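Uronate dehydrogenase (Agrobacterium tumefaciens, PDB 3RFX) catalyses the NAD-dependent oxidation of uronic acids, such as galacturonate and glucuronate, to the corresponding aldarolactones. Local coordinates at residues A[178-182]-A[183-187]; A[235-238]-A[239-243]; A[243-246]-A[247-250]. The protein carries 1 engineered substitution. All coordinates share one frame; numbering follows the deposited sequence.

All three interactions are local, each within one continuous piece of chain. Interaction 1 is mostly buried and forms the start of helix 182-194 in the Rossmann-type domain; it combines two phenylalanine rings with a serine cap. Interactions 2 and 3 lie near the surface, their centres about 27 and 26 Å from the centre of the chain, and follow one another, sharing Pro243. Interaction 2 closes the end of helix 234-238 with threonines, a water and a long salt bridge, whereas interaction 3 is a proline- and aspartate-rich beta turn outside any helix or strand. Thus a helix start, a helix end and a turn each bond backbone groups to side chains, but only interaction 1 brings two aromatic rings together.

Interaction 1 of 3, residues A[178-182]-A[183-187]. With PO4 (phosphate ion), chain F.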
ATOM      1  N   THR A 178       1.183  21.561 -14.972  1.00 11.56           N
ATOM      2  CA  THR A 178       2.510  21.096 -15.395  1.00 13.10           C
ATOM      3  C   THR A 178       3.625  22.144 -15.376  1.00 12.58           C
ATOM      4  O   THR A 178       4.796  21.798 -15.564  1.00 13.61           O
ATOM      5  CB  THR A 178       2.484  20.489 -16.817  1.00 15.12           C
ATOM      6  OG1 THR A 178       2.098  21.499 -17.754  1.00 12.28           O
ATOM      7  CG2 THR A 178       1.508  19.312 -16.907  1.00 14.54           C
ATOM      8  N   TRP A 179       3.274  23.407 -15.160  1.00 13.20           N
ATOM      9  CA  TRP A 179       4.257  24.489 -15.231  1.00 12.88           C
ATOM     10  C   TRP A 179       5.433  24.236 -14.306  1.00 13.52           C
ATOM     11  O   TRP A 179       5.256  23.887 -13.141  1.00 13.06           O
ATOM     12  CB  TRP A 179       3.625  25.828 -14.859  1.00 13.77           C
ATOM     13  CG  TRP A 179       4.528  27.022 -15.092  1.00 12.22           C
ATOM     14  CD1 TRP A 179       5.263  27.288 -16.212  1.00 14.43           C
ATOM     15  CD2 TRP A 179       4.758  28.109 -14.191  1.00 12.83           C
ATOM     16  NE1 TRP A 179       5.946  28.476 -16.059  1.00 14.80           N
ATOM     17  CE2 TRP A 179       5.652  28.997 -14.825  1.00 13.55           C
ATOM     18  CE3 TRP A 179       4.297  28.420 -12.903  1.00 14.11           C
ATOM     19  CZ2 TRP A 179       6.087  30.176 -14.222  1.00 13.74           C
ATOM     20  CZ3 TRP A 179       4.731  29.585 -12.304  1.00 12.89           C
ATOM     21  CH2 TRP A 179       5.620  30.452 -12.965  1.00 16.22           C
ATOM     22  N   PHE A 180       6.629  24.432 -14.849  1.00 13.92           N
ATOM     23  CA  PHE A 180       7.882  24.339 -14.095  1.00 13.50           C
ATOM     24  C   PHE A 180       8.614  25.643 -14.380  1.00 13.30           C
ATOM     25  O   PHE A 180       9.140  25.824 -15.477  1.00 15.33           O
ATOM     26  CB  PHE A 180       8.697  23.168 -14.631  1.00 12.46           C
ATOM     27  CG  PHE A 180       9.845  22.737 -13.732  1.00 13.81           C
ATOM     28  CD1 PHE A 180       9.897  23.119 -12.395  1.00 13.12           C
ATOM     29  CD2 PHE A 180      10.840  21.913 -14.232  1.00 15.93           C
ATOM     30  CE1 PHE A 180      10.952  22.694 -11.574  1.00 17.10           C
ATOM     31  CE2 PHE A 180      11.888  21.477 -13.420  1.00 15.72           C
ATOM     32  CZ  PHE A 180      11.940  21.865 -12.098  1.00 15.74           C
ATOM     33  N   SER A 181       8.631  26.559 -13.420  1.00 13.65           N
ATOM     34  CA  SER A 181       9.212  27.882 -13.670  1.00 14.73           C
ATOM     35  C   SER A 181      10.728  27.802 -13.861  1.00 20.24           C
ATOM     36  O   SER A 181      11.374  26.865 -13.393  1.00 14.45           O
ATOM     37  CB  SER A 181       8.898  28.845 -12.529  1.00 17.11           C
ATOM     38  OG  SER A 181       9.638  28.495 -11.360  1.00 17.38           O
ATOM     39  N   HIS A 182      11.296  28.788 -14.549  1.00 15.89           N
ATOM     40  CA  HIS A 182      12.748  28.859 -14.675  1.00 18.75           C
ATOM     41  C   HIS A 182      13.411  28.892 -13.302  1.00 16.32           C
ATOM     42  O   HIS A 182      14.362  28.143 -13.052  1.00 17.46           O
ATOM     43  CB  HIS A 182      13.167  30.080 -15.498  1.00 18.54           C
ATOM     44  CG  HIS A 182      12.761  29.999 -16.933  1.00 20.36           C
ATOM     45  ND1 HIS A 182      12.697  31.105 -17.752  1.00 23.46           N
ATOM     46  CD2 HIS A 182      12.388  28.944 -17.695  1.00 19.68           C
ATOM     47  CE1 HIS A 182      12.314  30.734 -18.959  1.00 22.07           C
ATOM     48  NE2 HIS A 182      12.119  29.429 -18.952  1.00 23.43           N
ATOM     49  N   ASP A 183      12.901  29.739 -12.413  1.00 17.50           N
ATOM     50  CA  ASP A 183      13.448  29.841 -11.059  1.00 18.75           C
ATOM     51  C   ASP A 183      13.466  28.495 -10.337  1.00 21.04           C
ATOM     52  O   ASP A 183      14.439  28.166  -9.652  1.00 17.19           O
ATOM     53  CB  ASP A 183      12.655  30.835 -10.211  1.00 18.84           C
ATOM     54  CG  ASP A 183      13.030  32.282 -10.487  1.00 24.34           C
ATOM     55  OD1 ASP A 183      13.984  32.535 -11.253  1.00 22.62           O
ATOM     56  OD2 ASP A 183      12.361  33.167  -9.920  1.00 23.66           O
ATOM     57  N   ASP A 184      12.381  27.733 -10.453  1.00 15.63           N
ATOM     58  CA  ASP A 184      12.294  26.454  -9.736  1.00 18.63           C
ATOM     59  C   ASP A 184      13.179  25.372 -10.348  1.00 15.95           C
ATOM     60  O   ASP A 184      13.699  24.516  -9.636  1.00 16.09           O
ATOM     61  CB  ASP A 184      10.835  25.979  -9.609  1.00 16.32           C
ATOM     62  CG  ASP A 184      10.048  26.781  -8.581  1.00 17.77           C
ATOM     63  OD1 ASP A 184      10.662  27.331  -7.647  1.00 18.02           O
ATOM     64  OD2 ASP A 184       8.807  26.859  -8.692  1.00 18.27           O
ATOM     65  N   PHE A 185      13.376  25.407 -11.665  1.00 16.10           N
ATOM     66  CA  PHE A 185      14.271  24.442 -12.291  1.00 15.91           C
ATOM     67  C   PHE A 185      15.714  24.788 -11.902  1.00 18.11           C
ATOM     68  O   PHE A 185      16.513  23.909 -11.583  1.00 15.11           O
ATOM     69  CB  PHE A 185      14.084  24.416 -13.813  1.00 14.68           C
ATOM     70  CG  PHE A 185      14.687  23.213 -14.486  1.00 17.76           C
ATOM     71  CD1 PHE A 185      15.337  22.226 -13.749  1.00 16.38           C
ATOM     72  CD2 PHE A 185      14.606  23.065 -15.857  1.00 20.90           C
ATOM     73  CE1 PHE A 185      15.893  21.129 -14.369  1.00 17.66           C
ATOM     74  CE2 PHE A 185      15.165  21.962 -16.489  1.00 21.98           C
ATOM     75  CZ  PHE A 185      15.810  20.992 -15.741  1.00 21.42           C
ATOM     76  N   VAL A 186      16.032  26.077 -11.892  1.00 15.74           N
ATOM     77  CA  VAL A 186      17.358  26.510 -11.464  1.00 18.88           C
ATOM     78  C   VAL A 186      17.643  26.083 -10.021  1.00 18.29           C
ATOM     79  O   VAL A 186      18.705  25.533  -9.732  1.00 17.90           O
ATOM     80  CB  VAL A 186      17.547  28.023 -11.631  1.00 18.47           C
ATOM     81  CG1 VAL A 186      18.861  28.475 -10.974  1.00 18.42           C
ATOM     82  CG2 VAL A 186      17.538  28.373 -13.121  1.00 16.77           C
ATOM     83  N   SER A 187      16.698  26.320  -9.119  1.00 16.53           N
ATOM     84  CA  SER A 187      16.909  25.939  -7.727  1.00 19.70           C
ATOM     85  C   SER A 187      17.006  24.420  -7.570  1.00 19.14           C
ATOM     86  O   SER A 187      17.743  23.929  -6.712  1.00 16.89           O
ATOM     87  CB  SER A 187      15.828  26.522  -6.813  1.00 21.97           C
ATOM     88  OG  SER A 187      14.570  25.949  -7.107  1.00 20.12           O
TER
HETATM   89  P   PO4 F 269      14.461  34.143 -17.093  0.13 39.95           P
HETATM   90  O1  PO4 F 269      13.108  33.533 -16.807  0.83 42.13           O
HETATM   91  O2  PO4 F 269      14.623  35.402 -16.277  0.65 42.56           O
HETATM   92  O3  PO4 F 269      15.550  33.169 -16.719  1.00 38.34           O
HETATM   93  O4  PO4 F 269      14.566  34.467 -18.565  1.00 50.02           O
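The Phe180 and Phe185 rings are near parallel, their planes 28° apart, but slid so far that they barely overlap; they flank the N-cap of helix 182-194, which Ser181 provides. Over one face of the Phe180 ring sits Phe185 CB, a CH-pi contact 3.9 Å from the ring centroid; in return Phe180 CE2 comes over a face of the Phe185 ring, 3.5 Å from Phe185 CG. Both side chains place CG anti to the backbone N (chi1 -165° for Phe180), which brings the loop ring alongside the first helical turn. Large flat side chains suit this buried place in the Rossmann-type domain, where Phe185 also packs on Met19 of helix 14-22 and its side chain is about 7 Å from the bound NAD.

In the cap, Ser181 OG accepts from Asp184 N at 3.0 Å, occupying a first-turn N-H that has no preceding carbonyl of the helix to bond; a short hydroxyl side chain is well suited to this. Ser181 O and His182 O then take the N-H groups of Phe185 and Val186, starting the regular helical pattern. The hydroxyl of Ser181 also meets Asp228, while the carboxylate of Asp184 is held by Ser207 and by the backbone of Lys227 and Asp228, so the buried polar ends are satisfied.

At the edge of the His182 ring, in its plane, lies a phosphate ion, most likely carried over from the crystallisation solution and also bound by Arg22, the salt-bridge partner of Asp183. His182 ND1 donates to phosphate O1 across 2.6 Å in a nearly straight bond (171°).

Interaction 2 of 3, residues A[235-238]-A[239-243]; sequences RHIT and ETTPP
Thr241 OG1 and Ile237 O meet at 2.7 Å, the hydroxyl donating to a carbonyl at the C-terminal end of helix 234-238. Thr240 N donates to the same Ile237 O at 3.2 Å, and the two donors come from opposite faces of the carbonyl plane, so the oxygen is gripped from both sides; a weak bond from Thr241 N adds to it. The hydroxyl reaches this place because Thr241 OG1 stands between its own backbone N and carbonyl carbon (chi1 61°). Threonine suits the position because its short, beta-branched hydroxyl can reach the carbonyl at the helix end.

Two residues earlier, Arg235 O is likewise doubly used. It accepts from Glu239 N at 2.9 Å, an i to i+4 backbone bond at the point where Glu239 leaves helical geometry, and from Thr238 OG1 at 2.8 Å, a hydroxyl turning back to the carbonyl three residues before it. A water bridges Thr238 O, at 2.7 Å, and Thr241 O, donating to both.

Farther out, Thr240 CG2 stands over one face of the His236 ring, 4.3 Å from its centroid and 12° off the normal; the methyl is crowded in the model, so this CH-pi contact is less certain. The Arg235 and Glu239 side chains cross obliquely. Their charges form a long salt bridge, Arg235 NE to Glu239 OE2 at 3.6 Å, with guanidinium and carboxylate planes 71° apart, an approach too steep for a flat paired contact. Both residues also touch a crystal neighbour.

Ile237 is the buried residue here. It turns inward onto Pro170 while His236 meets Glu169, so the last helix of the chain, 234-238, rests on the loop between strand 158-163 and helix 175-178.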
ATOM      1  N   ARG A 235      -6.650  33.077 -13.972  1.00 17.33           N
ATOM      2  CA  ARG A 235      -7.453  34.096 -14.652  1.00 19.02           C
ATOM      3  C   ARG A 235      -6.815  34.513 -15.977  1.00 19.52           C
ATOM      4  O   ARG A 235      -7.505  34.669 -16.994  1.00 20.77           O
ATOM      5  CB  ARG A 235      -7.707  35.321 -13.771  1.00 24.33           C
ATOM      6  CG  ARG A 235      -9.076  35.934 -14.062  1.00 36.33           C
ATOM      7  CD  ARG A 235      -9.056  37.442 -14.129  1.00 45.69           C
ATOM      8  NE  ARG A 235     -10.217  37.943 -14.865  1.00 46.96           N
ATOM      9  CZ  ARG A 235     -10.479  39.232 -15.060  1.00 54.83           C
ATOM     10  NH1 ARG A 235      -9.664  40.155 -14.561  1.00 56.41           N
ATOM     11  NH2 ARG A 235     -11.556  39.598 -15.750  1.00 43.84           N
ATOM     12  N   HIS A 236      -5.499  34.682 -15.963  1.00 17.70           N
ATOM     13  CA  HIS A 236      -4.740  35.006 -17.171  1.00 20.04           C
ATOM     14  C   HIS A 236      -5.050  34.010 -18.282  1.00 19.61           C
ATOM     15  O   HIS A 236      -5.266  34.392 -19.437  1.00 21.25           O
ATOM     16  CB  HIS A 236      -3.235  35.037 -16.851  1.00 25.84           C
ATOM     17  CG  HIS A 236      -2.340  34.862 -18.046  1.00 30.02           C
ATOM     18  ND1 HIS A 236      -2.107  35.867 -18.960  1.00 27.36           N
ATOM     19  CD2 HIS A 236      -1.592  33.805 -18.452  1.00 29.90           C
ATOM     20  CE1 HIS A 236      -1.273  35.433 -19.889  1.00 30.42           C
ATOM     21  NE2 HIS A 236      -0.943  34.184 -19.603  1.00 34.24           N
ATOM     22  N   ILE A 237      -5.101  32.731 -17.935  1.00 15.43           N
ATOM     23  CA  ILE A 237      -5.400  31.707 -18.926  1.00 17.74           C
ATOM     24  C   ILE A 237      -6.846  31.802 -19.441  1.00 15.70           C
ATOM     25  O   ILE A 237      -7.085  31.710 -20.647  1.00 17.83           O
ATOM     26  CB  ILE A 237      -5.060  30.291 -18.399  1.00 19.87           C
ATOM     27  CG1 ILE A 237      -3.535  30.108 -18.403  1.00 20.89           C
ATOM     28  CG2 ILE A 237      -5.698  29.223 -19.274  1.00 19.47           C
ATOM     29  CD1 ILE A 237      -3.059  29.020 -17.518  1.00 26.97           C
ATOM     30  N   THR A 238      -7.805  32.007 -18.542  1.00 13.49           N
ATOM     31  CA  THR A 238      -9.194  32.159 -18.979  1.00 15.97           C
ATOM     32  C   THR A 238      -9.371  33.372 -19.895  1.00 19.27           C
ATOM     33  O   THR A 238     -10.252  33.373 -20.758  1.00 19.06           O
ATOM     34  CB  THR A 238     -10.180  32.294 -17.797  1.00 22.11           C
ATOM     35  OG1 THR A 238     -10.030  33.581 -17.194  1.00 35.71           O
ATOM     36  CG2 THR A 238      -9.928  31.236 -16.772  1.00 15.17           C
ATOM     37  N   GLU A 239      -8.541  34.398 -19.713  1.00 16.99           N
ATOM     38  CA  GLU A 239      -8.700  35.635 -20.492  1.00 18.96           C
ATOM     39  C   GLU A 239      -7.781  35.710 -21.713  1.00 20.13           C
ATOM     40  O   GLU A 239      -7.605  36.777 -22.302  1.00 21.10           O
ATOM     41  CB  GLU A 239      -8.495  36.875 -19.612  1.00 20.79           C
ATOM     42  CG  GLU A 239      -9.416  36.956 -18.402  1.00 22.02           C
ATOM     43  CD  GLU A 239     -10.898  36.819 -18.749  1.00 30.53           C
ATOM     44  OE1 GLU A 239     -11.300  37.091 -19.908  1.00 24.06           O
ATOM     45  OE2 GLU A 239     -11.671  36.436 -17.844  1.00 29.47           O
ATOM     46  N   THR A 240      -7.202  34.583 -22.105  1.00 17.28           N
ATOM     47  CA  THR A 240      -6.261  34.591 -23.215  1.00 20.14           C
ATOM     48  C   THR A 240      -6.371  33.354 -24.120  1.00 23.42           C
ATOM     49  O   THR A 240      -5.716  33.277 -25.168  1.00 25.22           O
ATOM     50  CB  THR A 240      -4.812  34.744 -22.686  1.00 25.51           C
ATOM     51  OG1 THR A 240      -3.927  35.045 -23.768  1.00 48.66           O
ATOM     52  CG2 THR A 240      -4.362  33.479 -22.021  1.00 13.32           C
ATOM     53  N   THR A 241      -7.201  32.391 -23.727  1.00 18.30           N
ATOM     54  CA  THR A 241      -7.344  31.155 -24.497  1.00 17.99           C
ATOM     55  C   THR A 241      -8.798  30.717 -24.511  1.00 16.44           C
ATOM     56  O   THR A 241      -9.555  31.071 -23.620  1.00 17.86           O
ATOM     57  CB  THR A 241      -6.498  29.992 -23.878  1.00 22.46           C
ATOM     58  OG1 THR A 241      -6.944  29.730 -22.539  1.00 18.86           O
ATOM     59  CG2 THR A 241      -5.015  30.336 -23.858  1.00 22.98           C
ATOM     60  N   PRO A 242      -9.196  29.922 -25.514  1.00 19.82           N
ATOM     61  CA  PRO A 242     -10.550  29.359 -25.473  1.00 18.92           C
ATOM     62  C   PRO A 242     -10.679  28.341 -24.341  1.00 20.78           C
ATOM     63  O   PRO A 242      -9.696  27.686 -23.993  1.00 22.85           O
ATOM     64  CB  PRO A 242     -10.680  28.638 -26.823  1.00 20.93           C
ATOM     65  CG  PRO A 242      -9.522  29.080 -27.644  1.00 26.28           C
ATOM     66  CD  PRO A 242      -8.436  29.457 -26.686  1.00 23.24           C
ATOM     67  N   PRO A 243     -11.880  28.202 -23.766  1.00 23.22           N
ATOM     68  CA  PRO A 243     -12.076  27.160 -22.749  1.00 23.69           C
ATOM     69  C   PRO A 243     -11.869  25.768 -23.356  1.00 22.40           C
ATOM     70  O   PRO A 243     -12.345  25.498 -24.456  1.00 20.69           O
ATOM     71  CB  PRO A 243     -13.539  27.348 -22.324  1.00 25.93           C
ATOM     72  CG  PRO A 243     -14.186  28.130 -23.442  1.00 28.44           C
ATOM     73  CD  PRO A 243     -13.106  28.979 -24.034  1.00 22.78           C
TER
HETATM   74  O   HOH W   1     -11.342  31.070 -21.715  1.00 18.88           O

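Interaction 3 of 3, residues A[243-246]-A[247-250]; sequences PPDP and NDAL
Asp248 folds its side chain back across Asp245 in a type I beta turn that runs from Asp245 to Asp248. Its CB lies 3.1 Å from Asp245 O, the carbonyl that receives the turn's own bond from Asp248 N at 2.8 Å. CG follows at 3.3 Å from Asp245 CB, and OD1 lies close to that same CB. At the tip, OD2 accepts from Asp245 N at 3.0 Å, the donor meeting the oxygen from above the carboxylate plane.

Asp245 answers with an Asx turn. With CG anti to the backbone N (chi1 -168°), its OD2 accepts Asn247 N at 2.9 Å through the anti lone pair, in a fairly straight bond of 163°. Aspartate suits the first position because its short carboxylate can reach this N-H, and Pro246 suits the second, since its ring holds phi near the value the turn needs. The two carboxylates remain 4.4 Å apart, OD2 of Asp245 to OD1 of Asp248, so their like charges may oppose each other somewhat.

The turn lies in the loop after helix 234-238. Pro244 touches Tyr173 and Leu250 touches Arg174, just before helix 175-178, while Pro244 and Pro246 pack on Pro196 of the second subunit.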
ATOM      1  N   PRO A 243     -11.880  28.202 -23.766  1.00 23.22           N
ATOM      2  CA  PRO A 243     -12.076  27.160 -22.749  1.00 23.69           C
ATOM      3  C   PRO A 243     -11.869  25.768 -23.356  1.00 22.40           C
ATOM      4  O   PRO A 243     -12.345  25.498 -24.456  1.00 20.69           O
ATOM      5  CB  PRO A 243     -13.539  27.348 -22.324  1.00 25.93           C
ATOM      6  CG  PRO A 243     -14.186  28.130 -23.442  1.00 28.44           C
ATOM      7  CD  PRO A 243     -13.106  28.979 -24.034  1.00 22.78           C
ATOM      8  N   PRO A 244     -11.151  24.882 -22.650  1.00 22.46           N
ATOM      9  CA  PRO A 244     -10.903  23.552 -23.224  1.00 19.48           C
ATOM     10  C   PRO A 244     -12.185  22.751 -23.397  1.00 18.04           C
ATOM     11  O   PRO A 244     -13.072  22.821 -22.549  1.00 21.58           O
ATOM     12  CB  PRO A 244     -10.017  22.863 -22.165  1.00 21.50           C
ATOM     13  CG  PRO A 244      -9.498  23.964 -21.299  1.00 24.78           C
ATOM     14  CD  PRO A 244     -10.553  25.038 -21.314  1.00 24.70           C
ATOM     15  N   ASP A 245     -12.272  22.003 -24.490  1.00 19.91           N
ATOM     16  CA  ASP A 245     -13.297  20.985 -24.668  1.00 22.85           C
ATOM     17  C   ASP A 245     -12.959  19.808 -23.742  1.00 18.43           C
ATOM     18  O   ASP A 245     -11.824  19.348 -23.721  1.00 17.25           O
ATOM     19  CB  ASP A 245     -13.281  20.523 -26.129  1.00 23.05           C
ATOM     20  CG  ASP A 245     -14.482  19.670 -26.499  1.00 29.03           C
ATOM     21  OD1 ASP A 245     -15.169  20.018 -27.484  1.00 42.49           O
ATOM     22  OD2 ASP A 245     -14.742  18.655 -25.832  1.00 26.40           O
ATOM     23  N   PRO A 246     -13.942  19.320 -22.974  1.00 18.12           N
ATOM     24  CA  PRO A 246     -13.709  18.213 -22.034  1.00 18.37           C
ATOM     25  C   PRO A 246     -13.189  16.951 -22.728  1.00 18.59           C
ATOM     26  O   PRO A 246     -12.608  16.081 -22.070  1.00 17.69           O
ATOM     27  CB  PRO A 246     -15.103  17.948 -21.448  1.00 21.04           C
ATOM     28  CG  PRO A 246     -15.859  19.204 -21.662  1.00 26.18           C
ATOM     29  CD  PRO A 246     -15.337  19.793 -22.943  1.00 21.73           C
ATOM     30  N   ASN A 247     -13.397  16.856 -24.039  1.00 16.25           N
ATOM     31  CA  ASN A 247     -12.934  15.709 -24.817  1.00 18.70           C
ATOM     32  C   ASN A 247     -11.505  15.883 -25.333  1.00 18.91           C
ATOM     33  O   ASN A 247     -10.928  14.950 -25.887  1.00 18.18           O
ATOM     34  CB  ASN A 247     -13.862  15.455 -26.009  1.00 26.03           C
ATOM     35  CG  ASN A 247     -15.260  15.050 -25.586  1.00 30.13           C
ATOM     36  OD1 ASN A 247     -16.248  15.624 -26.049  1.00 43.84           O
ATOM     37  ND2 ASN A 247     -15.352  14.067 -24.699  1.00 31.16           N
ATOM     38  N   ASP A 248     -10.956  17.084 -25.159  1.00 15.89           N
ATOM     39  CA  ASP A 248      -9.619  17.420 -25.640  1.00 16.11           C
ATOM     40  C   ASP A 248      -8.550  16.676 -24.831  1.00 15.82           C
ATOM     41  O   ASP A 248      -8.601  16.645 -23.601  1.00 13.89           O
ATOM     42  CB  ASP A 248      -9.368  18.926 -25.500  1.00 17.60           C
ATOM     43  CG  ASP A 248     -10.139  19.754 -26.512  1.00 33.03           C
ATOM     44  OD1 ASP A 248     -10.687  19.170 -27.477  1.00 34.95           O
ATOM     45  OD2 ASP A 248     -10.185  21.002 -26.342  1.00 39.33           O
ATOM     46  N   ALA A 249      -7.587  16.075 -25.523  1.00 18.67           N
ATOM     47  CA  ALA A 249      -6.477  15.404 -24.848  1.00 16.19           C
ATOM     48  C   ALA A 249      -5.769  16.354 -23.882  1.00 14.13           C
ATOM     49  O   ALA A 249      -5.236  15.930 -22.850  1.00 15.97           O
ATOM     50  CB  ALA A 249      -5.484  14.846 -25.873  1.00 17.54           C
ATOM     51  N   LEU A 250      -5.768  17.640 -24.228  1.00 13.85           N
ATOM     52  CA  LEU A 250      -5.186  18.683 -23.387  1.00 17.43           C
ATOM     53  C   LEU A 250      -5.663  18.651 -21.930  1.00 17.03           C
ATOM     54  O   LEU A 250      -4.919  19.040 -21.027  1.00 17.07           O
ATOM     55  CB  LEU A 250      -5.476  20.075 -23.960  1.00 17.00           C
ATOM     56  CG  LEU A 250      -4.950  21.253 -23.126  1.00 19.67           C
ATOM     57  CD1 LEU A 250      -3.442  21.407 -23.289  1.00 18.34           C
ATOM     58  CD2 LEU A 250      -5.663  22.551 -23.501  1.00 25.78           C
TER